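Local atomic coordinates of chitinase (Paenibacillus sp. FPU-7, PDB entry 5GZT), a protein that probably hydrolyses chitin and chitodextrins at random internal beta-1,4 linkages between N-acetylglucosamine units. Residues P764-Y769 / V1111-Y1116; T789-A794 / L847-S852; Y964-T969 / K1014-G1019; R1066-S1071 / Y1090-S1095. All coordinates share one frame; numbering follows the deposited sequence.

Contacts 1, 2 and 3 are buried pairings of parallel strands in the same family 18 TIM barrel. Contact 1 closes the barrel between its first and last strands. Contact 2 continues on one side of it, where 764-769 bonds to 789-794; contact 3 continues on the other, where 1111-1116 bonds to 1014-1019. Contact 1 is rich in aromatic rings, contact 2 in polar groups turned into the barrel, and contact 3 pairs regularly until its far end, where a threonine hydroxyl takes the place of a backbone bond. Contact 4 lies about 20 Å from contact 3, centre to centre, and is only partly buried: there charged side chains, not backbone, join a small antiparallel sheet to the start of a barrel helix.

Contact 1: P764-Y769 / V1111-Y1116; sequences PILLGY and VMFWDY
Tyr769 and Trp1114 meet through opposite first torsions: the tyrosine CG stands anti to its carbonyl carbon (chi1 -88°), the tryptophan CG anti to its backbone N (chi1 179°). This is the seam of the TIM barrel, where parallel strands one and eight close the ring. Trp1114 CE3 lies over one face of the Tyr769 ring, 3.5 Å from CG, with the planes inclined at 50°. Met1112 makes a Met-aromatic contact at the edge of that ring, its SD 4.0 Å from CE2. The phenol is thus held from two directions, and its OH bonds to Asp893 of the DxxDxDxE signature. On the face toward helix 1123-1133, Phe1113 lays its ring over Gly768, whose CA sits 3.8 Å from the ring centroid; any CB there would collide with Phe1113 CZ, which is consistent with a glycine at this place. Leu766 CD2 fills in at the ring's edge, 3.8 Å from Phe1113 CE1. Backbone bonds run regularly up to Tyr769 N and Phe1113 O, 3.0 Å apart. Beyond them the peptide between Trp1114 and Asp1115 is cis, as in family 18 relatives, and the chain turns so that Tyr1116 N donates to Tyr769 O at 2.9 Å.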
loop_
_atom_site.group_PDB
_atom_site.type_symbol
_atom_site.label_atom_id
_atom_site.label_comp_id
_atom_site.label_asym_id
_atom_site.label_seq_id
_atom_site.Cartn_x
_atom_site.Cartn_y
_atom_site.Cartn_z
ATOM N N PRO B 764 45.993 4.600 -5.002
ATOM C CA PRO B 764 45.254 5.514 -4.146
ATOM C C PRO B 764 46.146 6.218 -3.164
ATOM O O PRO B 764 47.223 5.662 -2.862
ATOM C CB PRO B 764 44.274 4.622 -3.430
ATOM C CG PRO B 764 44.708 3.274 -3.614
ATOM C CD PRO B 764 45.639 3.189 -4.749
ATOM N N ILE B 765 45.712 7.369 -2.658
ATOM C CA ILE B 765 46.462 7.982 -1.587
ATOM C C ILE B 765 46.068 7.406 -0.235
ATOM O O ILE B 765 44.963 6.800 -0.064
ATOM C CB ILE B 765 46.323 9.515 -1.607
ATOM C CG1 ILE B 765 44.917 9.952 -1.254
ATOM C CG2 ILE B 765 46.697 10.027 -2.976
ATOM C CD1 ILE B 765 44.784 11.474 -1.061
ATOM N N LEU B 766 46.985 7.558 0.701
ATOM C CA LEU B 766 46.773 7.280 2.066
ATOM C C LEU B 766 47.258 8.475 2.875
ATOM O O LEU B 766 48.512 8.657 3.073
ATOM C CB LEU B 766 47.536 5.969 2.428
ATOM C CG LEU B 766 46.888 5.171 3.581
ATOM C CD1 LEU B 766 47.606 3.824 3.798
ATOM C CD2 LEU B 766 46.748 5.907 4.872
ATOM N N LEU B 767 46.309 9.214 3.432
ATOM C CA LEU B 767 46.609 10.520 4.072
ATOM C C LEU B 767 46.351 10.423 5.555
ATOM O O LEU B 767 45.273 10.018 5.959
ATOM C CB LEU B 767 45.733 11.593 3.422
ATOM C CG LEU B 767 46.006 13.019 3.869
ATOM C CD1 LEU B 767 45.658 14.040 2.752
ATOM C CD2 LEU B 767 45.286 13.347 5.143
ATOM N N GLY B 768 47.359 10.766 6.370
ATOM C CA GLY B 768 47.202 10.829 7.773
ATOM C C GLY B 768 47.255 12.237 8.270
ATOM O O GLY B 768 48.158 12.998 7.868
ATOM N N TYR B 769 46.292 12.606 9.098
ATOM C CA TYR B 769 46.400 13.831 9.862
ATOM C C TYR B 769 47.397 13.611 10.991
ATOM O O TYR B 769 47.316 12.599 11.690
ATOM C CB TYR B 769 45.079 14.256 10.453
ATOM C CG TYR B 769 44.225 15.117 9.563
ATOM C CD1 TYR B 769 44.362 16.493 9.566
ATOM C CD2 TYR B 769 43.274 14.560 8.708
ATOM C CE1 TYR B 769 43.560 17.290 8.757
ATOM C CE2 TYR B 769 42.488 15.349 7.883
ATOM C CZ TYR B 769 42.622 16.717 7.906
ATOM O OH TYR B 769 41.867 17.547 7.091
ATOM N N VAL B 1111 42.159 7.231 0.943
ATOM C CA VAL B 1111 41.661 7.188 2.261
ATOM C C VAL B 1111 42.489 8.164 3.101
ATOM O O VAL B 1111 43.678 8.247 2.893
ATOM C CB VAL B 1111 41.868 5.756 2.894
ATOM C CG1 VAL B 1111 41.317 5.733 4.299
ATOM C CG2 VAL B 1111 41.198 4.677 1.988
ATOM N N MET B 1112 41.838 8.748 4.121
ATOM C CA MET B 1112 42.390 9.615 5.043
ATOM C C MET B 1112 41.983 9.180 6.429
ATOM O O MET B 1112 40.886 8.577 6.618
ATOM C CB MET B 1112 41.699 10.935 4.730
ATOM C CG MET B 1112 41.625 11.954 5.741
ATOM S SD MET B 1112 40.423 12.037 7.030
ATOM C CE MET B 1112 38.918 12.761 6.453
ATOM N N PHE B 1113 42.764 9.526 7.449
ATOM C CA PHE B 1113 42.254 9.320 8.786
ATOM C C PHE B 1113 42.681 10.431 9.738
ATOM O O PHE B 1113 43.704 11.050 9.503
ATOM C CB PHE B 1113 42.718 7.956 9.347
ATOM C CG PHE B 1113 44.206 7.830 9.396
ATOM C CD1 PHE B 1113 44.915 7.365 8.328
ATOM C CD2 PHE B 1113 44.906 8.223 10.513
ATOM C CE1 PHE B 1113 46.297 7.320 8.360
ATOM C CE2 PHE B 1113 46.299 8.174 10.536
ATOM C CZ PHE B 1113 46.988 7.726 9.489
ATOM N N TRP B 1114 41.873 10.605 10.780
ATOM C CA TRP B 1114 42.140 11.468 11.904
ATOM C C TRP B 1114 42.235 10.596 13.176
ATOM O O TRP B 1114 41.222 9.954 13.496
ATOM C CB TRP B 1114 41.014 12.472 12.053
ATOM C CG TRP B 1114 41.190 13.390 13.216
ATOM C CD1 TRP B 1114 41.035 13.056 14.566
ATOM C CD2 TRP B 1114 41.647 14.759 13.205
ATOM N NE1 TRP B 1114 41.381 14.128 15.362
ATOM C CE2 TRP B 1114 41.713 15.193 14.563
ATOM C CE3 TRP B 1114 41.943 15.679 12.185
ATOM C CZ2 TRP B 1114 42.068 16.454 14.911
ATOM C CZ3 TRP B 1114 42.357 16.968 12.537
ATOM C CH2 TRP B 1114 42.390 17.346 13.876
ATOM N N ASP B 1115 43.344 10.574 13.917
ATOM C CA ASP B 1115 44.627 11.154 13.593
ATOM C C ASP B 1115 45.698 10.205 14.023
ATOM O O ASP B 1115 45.404 9.175 14.690
ATOM C CB ASP B 1115 44.845 12.596 14.064
ATOM C CG ASP B 1115 45.291 12.746 15.546
ATOM O OD1 ASP B 1115 45.926 11.830 16.147
ATOM O OD2 ASP B 1115 44.996 13.864 16.054
ATOM N N TYR B 1116 46.905 10.491 13.569
ATOM C CA TYR B 1116 48.019 9.570 13.707
ATOM C C TYR B 1116 48.308 9.215 15.199
ATOM O O TYR B 1116 48.747 8.117 15.475
ATOM C CB TYR B 1116 49.285 10.131 13.102
ATOM C CG TYR B 1116 50.202 9.035 12.608
ATOM C CD1 TYR B 1116 51.073 8.332 13.477
ATOM C CD2 TYR B 1116 50.154 8.642 11.302
ATOM C CE1 TYR B 1116 51.899 7.285 12.996
ATOM C CE2 TYR B 1116 50.934 7.627 10.837
ATOM C CZ TYR B 1116 51.788 6.918 11.681
ATOM O OH TYR B 1116 52.547 5.941 11.092
#

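Contact 2: T789-A794 / L847-S852; sequences THINYA and LKVLVS
Ile791 holds the strand 848-852 with both its N-H and its C=O: the N donates to Lys848 O at 2.8 Å, and the O accepts from Leu850 N, also at 2.8 Å. Further bonds from Lys848 N to Thr789 O, Tyr793 N to Leu850 O and Ser852 N to Tyr793 O complete a parallel pairing of strands two and three of the TIM barrel, joined by the beta-alpha-beta crossover through helix 830-843. Among the side chains, His790 is gripped at both ring nitrogens. Its ND1 shares a hydrogen bond of 2.7 Å with Thr789 OG1, which comes in at the ring edge, while NE2 bonds to Glu938; so held, the imidazole cannot readily turn. Lys848 runs alongside and puts CB over the ring face, 4.1 Å from its centroid, in a CH-pi contact, and Leu850 CD1 abuts the ring edge 3.9 Å from CD2. A leucine in place of His790 would probably leave Glu938 OE2 without this mate and remove the flat surface on which Lys848 CB rests. Farther along the same face, Ser852 OG packs 3.2 Å from Asn792 CB and is hydrogen-bonded to Asp891. The reverse face is largely apolar: Ile791 CD1 meets Leu847 CD2 at 4.0 Å, and Ile791 CG2 lies beside Val849 CG1, branched residues suited to a strand covered by helix 830-843. The chemistry implies a divided sheet, with polar groups such as His790 and Ser852 tied to acidic partners on the inner face, and mostly apolar side chains packed toward the helix on the outer.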
loop_
_atom_site.group_PDB
_atom_site.type_symbol
_atom_site.label_atom_id
_atom_site.label_comp_id
_atom_site.label_asym_id
_atom_site.label_seq_id
_atom_site.Cartn_x
_atom_site.Cartn_y
_atom_site.Cartn_z
ATOM N N THR B 789 51.132 8.173 1.926
ATOM C CA THR B 789 51.536 8.967 0.768
ATOM C C THR B 789 51.458 10.432 1.128
ATOM O O THR B 789 52.086 11.286 0.457
ATOM C CB THR B 789 50.618 8.715 -0.440
ATOM O OG1 THR B 789 49.304 9.160 -0.143
ATOM C CG2 THR B 789 50.636 7.147 -0.775
ATOM N N HIS B 790 50.607 10.752 2.095
ATOM C CA HIS B 790 50.300 12.171 2.394
ATOM C C HIS B 790 50.184 12.346 3.892
ATOM O O HIS B 790 49.751 11.450 4.632
ATOM C CB HIS B 790 48.994 12.694 1.727
ATOM C CG HIS B 790 49.030 12.847 0.239
ATOM N ND1 HIS B 790 49.161 11.794 -0.622
ATOM C CD2 HIS B 790 48.980 13.969 -0.555
ATOM C CE1 HIS B 790 49.184 12.233 -1.866
ATOM N NE2 HIS B 790 49.058 13.555 -1.844
ATOM N N ILE B 791 50.586 13.510 4.336
ATOM C CA ILE B 791 50.295 14.029 5.666
ATOM C C ILE B 791 49.649 15.360 5.625
ATOM O O ILE B 791 50.131 16.245 4.884
ATOM C CB ILE B 791 51.622 14.198 6.435
ATOM C CG1 ILE B 791 52.182 12.801 6.809
ATOM C CG2 ILE B 791 51.371 15.027 7.736
ATOM C CD1 ILE B 791 53.598 12.806 7.356
ATOM N N ASN B 792 48.604 15.558 6.410
ATOM C CA ASN B 792 48.144 16.894 6.711
ATOM C C ASN B 792 48.623 17.333 8.125
ATOM O O ASN B 792 48.337 16.657 9.081
ATOM C CB ASN B 792 46.599 17.032 6.714
ATOM C CG ASN B 792 45.982 17.138 5.315
ATOM O OD1 ASN B 792 46.675 17.189 4.304
ATOM N ND2 ASN B 792 44.671 17.015 5.260
ATOM N N TYR B 793 49.347 18.440 8.257
ATOM C CA TYR B 793 49.774 18.948 9.571
ATOM C C TYR B 793 48.711 19.849 10.131
ATOM O O TYR B 793 48.409 20.868 9.537
ATOM C CB TYR B 793 51.099 19.708 9.445
ATOM C CG TYR B 793 51.677 20.150 10.742
ATOM C CD1 TYR B 793 52.361 19.254 11.581
ATOM C CD2 TYR B 793 51.504 21.456 11.181
ATOM C CE1 TYR B 793 52.916 19.675 12.810
ATOM C CE2 TYR B 793 52.060 21.896 12.424
ATOM C CZ TYR B 793 52.757 21.006 13.221
ATOM O OH TYR B 793 53.291 21.485 14.376
ATOM N N ALA B 794 48.064 19.425 11.233
ATOM C CA ALA B 794 47.020 20.156 11.913
ATOM C C ALA B 794 47.643 20.958 13.090
ATOM O O ALA B 794 48.289 20.346 13.905
ATOM C CB ALA B 794 46.062 19.132 12.471
ATOM N N LEU B 847 56.738 11.152 -0.250
ATOM C CA LEU B 847 55.770 11.687 0.696
ATOM C C LEU B 847 55.409 13.138 0.372
ATOM O O LEU B 847 56.298 13.907 0.084
ATOM C CB LEU B 847 56.339 11.630 2.084
ATOM C CG LEU B 847 55.476 12.131 3.228
ATOM C CD1 LEU B 847 54.195 11.316 3.391
ATOM C CD2 LEU B 847 56.267 12.031 4.488
ATOM N N LYS B 848 54.138 13.474 0.416
ATOM C CA LYS B 848 53.643 14.853 0.416
ATOM C C LYS B 848 53.139 15.276 1.774
ATOM O O LYS B 848 52.327 14.604 2.389
ATOM C CB LYS B 848 52.605 15.023 -0.729
ATOM C CG LYS B 848 53.355 14.754 -2.073
ATOM C CD LYS B 848 52.525 14.818 -3.304
ATOM C CE LYS B 848 53.339 15.249 -4.565
ATOM N NZ LYS B 848 52.592 16.378 -5.284
ATOM N N VAL B 849 53.617 16.419 2.239
ATOM C CA VAL B 849 53.197 16.987 3.500
ATOM C C VAL B 849 52.563 18.346 3.236
ATOM O O VAL B 849 53.252 19.256 2.792
ATOM C CB VAL B 849 54.416 17.180 4.399
ATOM C CG1 VAL B 849 53.967 17.575 5.760
ATOM C CG2 VAL B 849 55.222 15.882 4.472
ATOM N N LEU B 850 51.297 18.499 3.606
ATOM C CA LEU B 850 50.551 19.698 3.369
ATOM C C LEU B 850 50.307 20.344 4.729
ATOM O O LEU B 850 50.260 19.694 5.774
ATOM C CB LEU B 850 49.203 19.406 2.730
ATOM C CG LEU B 850 49.170 18.976 1.262
ATOM C CD1 LEU B 850 49.307 17.481 1.218
ATOM C CD2 LEU B 850 47.803 19.370 0.702
ATOM N N VAL B 851 50.146 21.647 4.715
ATOM C CA VAL B 851 49.689 22.359 5.907
ATOM C C VAL B 851 48.194 22.512 5.865
ATOM O O VAL B 851 47.666 22.974 4.867
ATOM C CB VAL B 851 50.430 23.730 6.075
ATOM C CG1 VAL B 851 50.259 24.695 4.872
ATOM C CG2 VAL B 851 49.919 24.447 7.288
ATOM N N SER B 852 47.501 22.073 6.932
ATOM C CA SER B 852 46.116 22.302 7.070
ATOM C C SER B 852 45.937 23.604 7.822
ATOM O O SER B 852 46.330 23.700 8.995
ATOM C CB SER B 852 45.417 21.187 7.841
ATOM O OG SER B 852 45.498 19.987 7.095
#

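Contact 3: Y964-T969 / K1014-G1019; sequences YMSVMT and KLVIGG
Val1016 fits closely against Tyr964 in the tight half of this pairing, which joins strands six and seven of the TIM barrel side by side and in parallel. Its CG2 lies 3.7 Å from Tyr964 CB and also approaches the ring obliquely, near CG and CD1; the OH of that ring reaches on into the barrel to Glu938. Three backbone bonds clamp this half: Met965 N to Lys1014 O at 2.8 Å, Val1016 N to Met965 O, and Val967 N to Val1016 O. On the opposite face Val967 CG2 meets Leu1015 CD2 at 3.9 Å, both covered by helix 998-1007, where branched apolar side chains suit the layer between sheet and helix. Lys1014 marks the more open end: its backbone O serves the pairing, while the extended side chain carries NZ off to Leu962 O and His959 O. At the other end the pairing slackens, because Met968 centres an inverse gamma turn and Val967 O stands 3.4 Å from Gly1018 N, at too poor an angle to bond. Gly1018 suits this spot, since a CB would run into Val967 O. Thr969 takes over from the backbone: with chi1 at 46°, OG1 sits between backbone N and carbonyl carbon, faces the neighbouring strand and donates to Gly1018 O. With an alanine here, Gly1018 O is likely to lose this donor, and the end of the pairing the bond that replaces a backbone one. The threonine OG1 lies in the carbonyl plane, on a lone pair of Gly1018 O, at 2.7 Å.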
loop_
_atom_site.group_PDB
_atom_site.type_symbol
_atom_site.label_atom_id
_atom_site.label_comp_id
_atom_site.label_asym_id
_atom_site.label_seq_id
_atom_site.Cartn_x
_atom_site.Cartn_y
_atom_site.Cartn_z
ATOM N N TYR B 964 41.766 16.928 -4.133
ATOM C CA TYR B 964 40.768 16.031 -3.572
ATOM C C TYR B 964 40.099 16.803 -2.445
ATOM O O TYR B 964 40.641 17.875 -1.974
ATOM C CB TYR B 964 41.411 14.680 -3.055
ATOM C CG TYR B 964 42.727 14.928 -2.314
ATOM C CD1 TYR B 964 42.735 15.185 -0.979
ATOM C CD2 TYR B 964 43.917 14.978 -2.957
ATOM C CE1 TYR B 964 43.906 15.527 -0.319
ATOM C CE2 TYR B 964 45.093 15.234 -2.274
ATOM C CZ TYR B 964 45.089 15.521 -0.977
ATOM O OH TYR B 964 46.251 15.869 -0.257
ATOM N N MET B 965 38.986 16.244 -1.963
ATOM C CA MET B 965 38.276 16.650 -0.733
ATOM C C MET B 965 38.440 15.510 0.245
ATOM O O MET B 965 38.090 14.388 -0.127
ATOM C CB MET B 965 36.780 16.838 -1.021
ATOM C CG MET B 965 36.540 17.837 -2.127
ATOM S SD MET B 965 34.770 17.903 -2.375
ATOM C CE MET B 965 34.739 19.043 -3.739
ATOM N N SER B 966 38.955 15.759 1.449
ATOM C CA SER B 966 39.067 14.751 2.492
ATOM C C SER B 966 37.752 14.788 3.235
ATOM O O SER B 966 37.495 15.764 3.986
ATOM C CB SER B 966 40.262 15.042 3.409
ATOM O OG SER B 966 41.503 14.856 2.730
ATOM N N VAL B 967 36.819 13.848 2.919
ATOM C CA VAL B 967 35.494 13.957 3.436
ATOM C C VAL B 967 35.484 13.267 4.821
ATOM O O VAL B 967 35.932 12.095 5.004
ATOM C CB VAL B 967 34.425 13.289 2.533
ATOM C CG1 VAL B 967 32.983 13.573 3.026
ATOM C CG2 VAL B 967 34.597 13.773 1.122
ATOM N N MET B 968 34.956 14.017 5.793
ATOM C CA MET B 968 34.913 13.603 7.196
ATOM C C MET B 968 33.695 12.666 7.386
ATOM O O MET B 968 32.659 13.065 7.917
ATOM C CB MET B 968 34.881 14.881 8.108
ATOM C CG MET B 968 36.256 15.599 8.042
ATOM S SD MET B 968 36.289 17.073 9.128
ATOM C CE MET B 968 35.232 18.232 8.326
ATOM N N THR B 969 33.873 11.422 6.941
ATOM C CA THR B 969 32.824 10.391 6.934
ATOM C C THR B 969 32.879 9.740 8.341
ATOM O O THR B 969 33.316 8.563 8.538
ATOM C CB THR B 969 33.107 9.394 5.784
ATOM O OG1 THR B 969 34.488 9.034 5.819
ATOM C CG2 THR B 969 32.731 10.016 4.430
ATOM N N LYS B 1014 38.122 12.801 -6.920
ATOM C CA LYS B 1014 38.416 13.961 -6.053
ATOM C C LYS B 1014 37.846 13.788 -4.680
ATOM O O LYS B 1014 37.756 14.730 -3.924
ATOM C CB LYS B 1014 37.959 15.239 -6.795
ATOM C CG LYS B 1014 39.033 15.448 -7.830
ATOM C CD LYS B 1014 39.079 16.743 -8.414
ATOM C CE LYS B 1014 40.299 16.853 -9.321
ATOM N NZ LYS B 1014 40.150 18.236 -9.816
ATOM N N LEU B 1015 37.523 12.542 -4.356
ATOM C CA LEU B 1015 36.989 12.213 -3.053
ATOM C C LEU B 1015 37.907 11.286 -2.268
ATOM O O LEU B 1015 38.460 10.357 -2.801
ATOM C CB LEU B 1015 35.598 11.558 -3.153
ATOM C CG LEU B 1015 34.496 12.474 -3.723
ATOM C CD1 LEU B 1015 33.187 11.682 -3.983
ATOM C CD2 LEU B 1015 34.246 13.618 -2.793
ATOM N N VAL B 1016 38.014 11.555 -0.989
ATOM C CA VAL B 1016 38.820 10.771 -0.113
ATOM C C VAL B 1016 37.923 10.347 1.050
ATOM O O VAL B 1016 37.307 11.206 1.696
ATOM C CB VAL B 1016 40.069 11.545 0.391
ATOM C CG1 VAL B 1016 40.858 10.679 1.385
ATOM C CG2 VAL B 1016 40.974 11.847 -0.788
ATOM N N ILE B 1017 37.898 9.033 1.334
ATOM C CA ILE B 1017 37.030 8.513 2.413
ATOM C C ILE B 1017 37.783 8.601 3.739
ATOM O O ILE B 1017 38.985 8.427 3.792
ATOM C CB ILE B 1017 36.578 7.060 2.145
ATOM C CG1 ILE B 1017 35.557 6.612 3.182
ATOM C CG2 ILE B 1017 37.806 6.150 2.121
ATOM C CD1 ILE B 1017 34.868 5.228 2.892
ATOM N N GLY B 1018 37.044 8.939 4.800
ATOM C CA GLY B 1018 37.623 9.292 6.078
ATOM C C GLY B 1018 37.391 8.176 7.135
ATOM O O GLY B 1018 36.254 7.678 7.309
ATOM N N GLY B 1019 38.474 7.789 7.768
ATOM C CA GLY B 1019 38.454 6.941 8.967
ATOM C C GLY B 1019 38.755 7.761 10.245
ATOM O O GLY B 1019 39.568 8.750 10.226
#

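Contact 4: R1066-S1071 / Y1090-S1095; sequences RYWDNS and YDDEES
A capping box at the start of helix 1093-1106 is tied here to strand 1065-1069 of a four-stranded antiparallel sheet. Asp1092 is the N-cap: its OD1 accepts from Ser1095 N at 2.9 Å, and Ser1095 OG accepts from Asp1092 N in return. The other carboxylate oxygen faces Arg1066. That side chain is stretched out straight from CG to NE and grips Asp1092 OD2 side-on, through NE at 2.9 Å and NH2 at 2.8 Å, with guanidinium and carboxylate only 10° from coplanar. Arg1066 NH2 also reaches Glu1094 OE1, at 3.0 Å, on its anti lone pair, so one arginine joins both acids in a salt-bridge network. Two carboxylates at a helix start probably suit the positive end of the helix dipole, and the arginine is likely to ease their mutual repulsion. Trp1068 adds a flat floor: the Glu1094 carboxylate stacks over one face of the indole, planes 13° apart, with OE1 3.4 Å from CZ3. The indole is steadied from its own strand, NE1 donating in the ring plane to Asn1070 OD1 at 3.0 Å, and Glu1094 OE2 takes a bond from a water that reaches weakly to Asn1070 OD1. Such a sheet between barrel strand seven and the helix that follows is consistent with the alpha+beta insertion of family 18 chitinases, anchored to the barrel by a charged, capped helix start.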
loop_
_atom_site.group_PDB
_atom_site.type_symbol
_atom_site.label_atom_id
_atom_site.label_comp_id
_atom_site.label_asym_id
_atom_site.label_seq_id
_atom_site.Cartn_x
_atom_site.Cartn_y
_atom_site.Cartn_z
ATOM N N ARG B 1066 32.415 -6.813 21.830
ATOM C CA ARG B 1066 32.494 -6.293 20.462
ATOM C C ARG B 1066 31.410 -6.960 19.647
ATOM O O ARG B 1066 31.362 -8.149 19.584
ATOM C CB ARG B 1066 33.851 -6.561 19.826
ATOM C CG ARG B 1066 33.885 -6.075 18.350
ATOM C CD ARG B 1066 35.215 -6.353 17.676
ATOM N NE ARG B 1066 35.321 -5.847 16.296
ATOM C CZ ARG B 1066 34.801 -6.429 15.201
ATOM N NH1 ARG B 1066 34.007 -7.516 15.268
ATOM N NH2 ARG B 1066 35.034 -5.899 13.995
ATOM N N TYR B 1067 30.530 -6.174 19.064
ATOM C CA TYR B 1067 29.544 -6.626 18.092
ATOM C C TYR B 1067 29.850 -6.033 16.668
ATOM O O TYR B 1067 30.737 -5.163 16.512
ATOM C CB TYR B 1067 28.154 -6.230 18.581
ATOM C CG TYR B 1067 27.812 -6.905 19.925
ATOM C CD1 TYR B 1067 27.516 -8.300 19.996
ATOM C CD2 TYR B 1067 27.861 -6.177 21.123
ATOM C CE1 TYR B 1067 27.241 -8.899 21.238
ATOM C CE2 TYR B 1067 27.552 -6.761 22.346
ATOM C CZ TYR B 1067 27.238 -8.115 22.398
ATOM O OH TYR B 1067 26.946 -8.640 23.607
ATOM N N TRP B 1068 29.107 -6.524 15.669
ATOM C CA TRP B 1068 29.335 -6.204 14.307
ATOM C C TRP B 1068 28.014 -6.028 13.589
ATOM O O TRP B 1068 27.275 -6.990 13.500
ATOM C CB TRP B 1068 30.149 -7.317 13.696
ATOM C CG TRP B 1068 30.537 -7.007 12.225
ATOM C CD1 TRP B 1068 29.967 -7.548 11.095
ATOM C CD2 TRP B 1068 31.498 -6.040 11.750
ATOM N NE1 TRP B 1068 30.556 -7.027 9.972
ATOM C CE2 TRP B 1068 31.494 -6.103 10.338
ATOM C CE3 TRP B 1068 32.414 -5.185 12.371
ATOM C CZ2 TRP B 1068 32.384 -5.340 9.538
ATOM C CZ3 TRP B 1068 33.293 -4.381 11.535
ATOM C CH2 TRP B 1068 33.252 -4.493 10.155
ATOM N N ASP B 1069 27.688 -4.816 13.138
ATOM C CA ASP B 1069 26.564 -4.593 12.213
ATOM C C ASP B 1069 26.988 -4.904 10.788
ATOM O O ASP B 1069 27.691 -4.124 10.105
ATOM C CB ASP B 1069 25.972 -3.201 12.357
ATOM C CG ASP B 1069 24.782 -2.985 11.490
ATOM O OD1 ASP B 1069 24.596 -3.721 10.478
ATOM O OD2 ASP B 1069 24.032 -2.011 11.757
ATOM N N ASN B 1070 26.571 -6.076 10.306
ATOM C CA ASN B 1070 27.114 -6.555 9.058
ATOM C C ASN B 1070 26.566 -5.783 7.898
ATOM O O ASN B 1070 27.192 -5.736 6.877
ATOM C CB ASN B 1070 26.871 -8.054 8.864
ATOM C CG ASN B 1070 27.801 -8.624 7.799
ATOM O OD1 ASN B 1070 29.035 -8.594 7.934
ATOM N ND2 ASN B 1070 27.208 -9.053 6.679
ATOM N N SER B 1071 25.372 -5.210 8.011
ATOM C CA SER B 1071 24.866 -4.464 6.909
ATOM C C SER B 1071 25.654 -3.124 6.857
ATOM O O SER B 1071 25.966 -2.664 5.755
ATOM C CB SER B 1071 23.326 -4.242 6.964
ATOM O OG SER B 1071 22.965 -3.415 8.004
ATOM N N TYR B 1090 32.715 3.170 16.785
ATOM C CA TYR B 1090 34.097 3.471 16.457
ATOM C C TYR B 1090 34.483 2.827 15.131
ATOM O O TYR B 1090 33.642 2.046 14.588
ATOM C CB TYR B 1090 35.032 3.025 17.611
ATOM C CG TYR B 1090 35.111 1.546 17.855
ATOM C CD1 TYR B 1090 34.018 0.827 18.387
ATOM C CD2 TYR B 1090 36.258 0.852 17.588
ATOM C CE1 TYR B 1090 34.088 -0.545 18.582
ATOM C CE2 TYR B 1090 36.361 -0.532 17.824
ATOM C CZ TYR B 1090 35.279 -1.234 18.318
ATOM O OH TYR B 1090 35.405 -2.609 18.491
ATOM N N ASP B 1091 35.701 3.126 14.604
ATOM C CA ASP B 1091 36.298 2.357 13.510
ATOM C C ASP B 1091 37.309 1.422 14.076
ATOM O O ASP B 1091 38.070 1.845 14.903
ATOM C CB ASP B 1091 37.076 3.232 12.446
ATOM C CG ASP B 1091 36.192 3.728 11.296
ATOM O OD1 ASP B 1091 35.309 2.943 10.852
ATOM O OD2 ASP B 1091 36.302 4.957 10.947
ATOM N N ASP B 1092 37.429 0.217 13.505
ATOM C CA ASP B 1092 38.521 -0.721 13.865
ATOM C C ASP B 1092 39.219 -1.256 12.664
ATOM O O ASP B 1092 39.008 -0.724 11.544
ATOM C CB ASP B 1092 38.020 -1.855 14.802
ATOM C CG ASP B 1092 37.185 -2.931 14.077
ATOM O OD1 ASP B 1092 36.898 -2.780 12.853
ATOM O OD2 ASP B 1092 36.791 -3.899 14.786
ATOM N N GLU B 1093 40.050 -2.285 12.830
ATOM C CA GLU B 1093 40.764 -2.782 11.682
ATOM C C GLU B 1093 39.877 -3.326 10.574
ATOM O O GLU B 1093 40.237 -3.235 9.394
ATOM C CB GLU B 1093 41.791 -3.851 12.035
ATOM C CG GLU B 1093 42.942 -3.386 12.890
ATOM C CD GLU B 1093 43.433 -4.544 13.745
ATOM O OE1 GLU B 1093 42.774 -4.800 14.741
ATOM O OE2 GLU B 1093 44.401 -5.204 13.386
ATOM N N GLU B 1094 38.734 -3.880 10.930
ATOM C CA GLU B 1094 37.847 -4.471 9.965
ATOM C C GLU B 1094 37.097 -3.359 9.224
ATOM O O GLU B 1094 36.928 -3.390 7.991
ATOM C CB GLU B 1094 36.801 -5.406 10.665
ATOM C CG GLU B 1094 36.463 -6.605 9.769
ATOM C CD GLU B 1094 35.298 -7.481 10.225
ATOM O OE1 GLU B 1094 34.887 -7.389 11.400
ATOM O OE2 GLU B 1094 34.727 -8.197 9.353
ATOM N N SER B 1095 36.540 -2.416 9.957
ATOM C CA SER B 1095 35.797 -1.363 9.285
ATOM C C SER B 1095 36.722 -0.517 8.387
ATOM O O SER B 1095 36.309 -0.109 7.317
ATOM C CB SER B 1095 35.013 -0.503 10.225
ATOM O OG SER B 1095 35.853 0.274 11.052
HETATM O O HOH W 1 33.476 -9.034 12.548
HETATM O O HOH W 2 32.368 -8.648 7.807
#